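Kelch-like protein 7 (Homo sapiens, PDB 3II7) is a substrate-specific adapter of a CUL3-RBX1 E3 ubiquitin ligase that ubiquitinates proteins for degradation; this chain is its Kelch-repeat domain. Local coordinates at residues 71-76 with 82-87. Numbering follows the deposited sequence.
Sequences RMDCYN and WYSKLG. With EDO (1,2-ethanediol), chain R.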
loop_
_atom_site.group_PDB
_atom_site.type_symbol
_atom_site.label_atom_id
_atom_site.label_comp_id
_atom_site.label_asym_id
_atom_site.label_seq_id
_atom_site.Cartn_x
_atom_site.Cartn_y
_atom_site.Cartn_z
ATOM N N ARG A 71 -18.960 0.831 3.226
ATOM C CA ARG A 71 -18.595 0.735 4.616
ATOM C C ARG A 71 -17.073 0.648 4.783
ATOM O O ARG A 71 -16.394 0.023 3.978
ATOM C CB ARG A 71 -19.185 -0.554 5.145
ATOM C CG ARG A 71 -19.087 -0.744 6.604
ATOM C CD ARG A 71 -19.764 -2.076 6.993
ATOM N NE ARG A 71 -18.974 -3.215 6.563
ATOM C CZ ARG A 71 -19.274 -4.057 5.581
ATOM N NH1 ARG A 71 -20.429 -3.983 4.906
ATOM N NH2 ARG A 71 -18.418 -5.016 5.285
ATOM N N MET A 72 -16.562 1.224 5.883
ATOM C CA MET A 72 -15.139 1.097 6.281
ATOM C C MET A 72 -15.103 0.176 7.475
ATOM O O MET A 72 -15.777 0.425 8.471
ATOM C CB MET A 72 -14.595 2.496 6.675
ATOM C CG MET A 72 -13.198 2.552 7.195
ATOM S SD MET A 72 -12.562 4.251 7.015
ATOM C CE MET A 72 -13.519 5.099 8.261
ATOM N N ASP A 73 -14.349 -0.905 7.371
ATOM C CA ASP A 73 -14.223 -1.852 8.488
ATOM C C ASP A 73 -12.941 -1.558 9.246
ATOM O O ASP A 73 -11.892 -1.302 8.637
ATOM C CB ASP A 73 -14.296 -3.274 7.969
ATOM C CG ASP A 73 -15.658 -3.609 7.421
ATOM O OD1 ASP A 73 -16.685 -3.158 8.018
ATOM O OD2 ASP A 73 -15.723 -4.312 6.369
ATOM N N CYS A 74 -13.034 -1.558 10.568
ATOM C CA CYS A 74 -11.955 -1.064 11.420
ATOM C C CYS A 74 -11.599 -2.129 12.426
ATOM O O CYS A 74 -12.488 -2.666 13.121
ATOM C CB CYS A 74 -12.387 0.195 12.133
ATOM S SG CYS A 74 -13.110 1.494 11.070
ATOM N N TYR A 75 -10.316 -2.415 12.535
ATOM C CA TYR A 75 -9.841 -3.409 13.485
ATOM C C TYR A 75 -8.975 -2.751 14.531
ATOM O O TYR A 75 -7.900 -2.216 14.204
ATOM C CB TYR A 75 -9.061 -4.468 12.761
ATOM C CG TYR A 75 -8.481 -5.530 13.663
ATOM C CD1 TYR A 75 -9.313 -6.386 14.388
ATOM C CD2 TYR A 75 -7.090 -5.701 13.775
ATOM C CE1 TYR A 75 -8.770 -7.375 15.216
ATOM C CE2 TYR A 75 -6.545 -6.711 14.590
ATOM C CZ TYR A 75 -7.387 -7.527 15.299
ATOM O OH TYR A 75 -6.876 -8.479 16.111
ATOM N N ASN A 76 -9.446 -2.771 15.777
ATOM C CA ASN A 76 -8.683 -2.274 16.885
ATOM C C ASN A 76 -7.687 -3.370 17.309
ATOM O O ASN A 76 -8.083 -4.443 17.798
ATOM C CB ASN A 76 -9.581 -1.867 18.040
ATOM C CG ASN A 76 -8.796 -1.227 19.167
ATOM O OD1 ASN A 76 -7.875 -1.830 19.698
ATOM N ND2 ASN A 76 -9.132 0.026 19.501
ATOM N N TRP A 82 -13.554 -5.635 16.029
ATOM C CA TRP A 82 -13.906 -4.977 14.798
ATOM C C TRP A 82 -15.084 -4.055 14.984
ATOM O O TRP A 82 -16.017 -4.347 15.761
ATOM C CB TRP A 82 -14.278 -6.010 13.736
ATOM C CG TRP A 82 -13.119 -6.789 13.197
ATOM C CD1 TRP A 82 -12.607 -7.955 13.713
ATOM C CD2 TRP A 82 -12.342 -6.490 12.030
ATOM N NE1 TRP A 82 -11.542 -8.386 12.943
ATOM C CE2 TRP A 82 -11.375 -7.516 11.895
ATOM C CE3 TRP A 82 -12.369 -5.451 11.075
ATOM C CZ2 TRP A 82 -10.434 -7.530 10.850
ATOM C CZ3 TRP A 82 -11.453 -5.470 10.037
ATOM C CH2 TRP A 82 -10.474 -6.494 9.941
ATOM N N TYR A 83 -15.068 -2.964 14.237
ATOM C CA TYR A 83 -16.221 -2.091 14.139
ATOM C C TYR A 83 -16.311 -1.465 12.754
ATOM O O TYR A 83 -15.387 -1.604 11.947
ATOM C CB TYR A 83 -16.215 -1.042 15.255
ATOM C CG TYR A 83 -15.044 -0.120 15.263
ATOM C CD1 TYR A 83 -15.145 1.160 14.730
ATOM C CD2 TYR A 83 -13.832 -0.490 15.862
ATOM C CE1 TYR A 83 -14.045 2.041 14.745
ATOM C CE2 TYR A 83 -12.765 0.396 15.905
ATOM C CZ TYR A 83 -12.879 1.647 15.344
ATOM O OH TYR A 83 -11.819 2.533 15.389
ATOM N N SER A 84 -17.435 -0.821 12.450
ATOM C CA SER A 84 -17.621 -0.276 11.099
ATOM C C SER A 84 -18.126 1.144 11.106
ATOM O O SER A 84 -18.986 1.506 11.926
ATOM C CB SER A 84 -18.594 -1.138 10.298
ATOM O OG SER A 84 -18.165 -2.472 10.231
ATOM N N LYS A 85 -17.590 1.933 10.183
ATOM C CA LYS A 85 -17.993 3.317 9.950
ATOM C C LYS A 85 -18.364 3.466 8.481
ATOM O O LYS A 85 -18.258 2.527 7.744
ATOM C CB LYS A 85 -16.832 4.236 10.294
ATOM C CG LYS A 85 -16.442 4.183 11.745
ATOM C CD LYS A 85 -17.489 4.907 12.591
ATOM C CE LYS A 85 -17.301 4.659 14.061
ATOM N NZ LYS A 85 -18.538 5.043 14.785
ATOM N N LEU A 86 -18.852 4.639 8.072
ATOM C CA LEU A 86 -19.145 4.839 6.664
ATOM C C LEU A 86 -17.848 5.224 5.979
ATOM O O LEU A 86 -17.016 5.904 6.558
ATOM C CB LEU A 86 -20.296 5.839 6.449
ATOM C CG LEU A 86 -21.688 5.229 6.765
ATOM C CD1 LEU A 86 -22.818 6.286 6.645
ATOM C CD2 LEU A 86 -22.009 3.989 5.877
ATOM N N GLY A 87 -17.641 4.676 4.789
ATOM C CA GLY A 87 -16.356 4.696 4.130
ATOM C C GLY A 87 -16.209 5.911 3.297
ATOM O O GLY A 87 -16.907 6.906 3.537
HETATM C C1 EDO R . -18.495 7.789 9.976
HETATM O O1 EDO R . -19.344 6.624 9.960
HETATM C C2 EDO R . -18.620 8.544 8.644
HETATM O O2 EDO R . -19.955 9.050 8.441
HETATM O O HOH W 1 -10.900 2.066 18.257
#
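Two aromatic residues of strand 82-86, W82 and Y83, fold back over opposite faces of the hairpin, each laying a ring on a CB of strand 71-76. The six-membered ring of W82 takes Y75 CB over its face in a CH-pi contact, 3.6 Å from the centroid. Y75 CD1 sits 3.3 Å from W82 NE1, and the two ring systems meet obliquely. A flat, wide indole suits this place because it spans both the CB and the phenol ring, and its NE1 can still donate to R40 O. Replacing the indole with an alanine is likely to strip the flat cover from Y75 CB and CD1 and leave R40 O without its NE1 donor. Across the sheet Y83 meets C74: with chi1 at 61°, its CG lies between backbone N and carbonyl carbon, which turns the phenol over C74 CB in a second CH-pi contact. The small thiol fits beside the ring in an oblique sulfur-aromatic contact, SG 3.8 Å from Y83 CE1. A water links Y83 OH to N76 ND2, while N76 OD1 accepts from K79 N.

On the side of the sheet that carries W82 and Y75, D73 gathers charge and hydroxyl. R71 holds the D73 carboxylate side-on in a salt bridge, NE to OD1 in the guanidinium plane and NH2 to OD2 tilted from it, both on syn lone pairs. S84 OG donates to D73 OD1 at 2.7 Å, so OD1 has two donors and the carboxylate is restrained from turning. R46 adds a salt bridge to OD2, a concentration of positive charge likely to favour the ionised acid.

Paired backbone bonds join M72 with K85 and C74 with Y83. This antiparallel hairpin forms the outer half of a four-stranded propeller blade within Kelch repeat 2: strand 71-76 pairs inward with strand 57-61, strand 82-86 is the edge strand on the blade's outer side, and M72 and K85 reach Y123 of strand 120-124 in another blade.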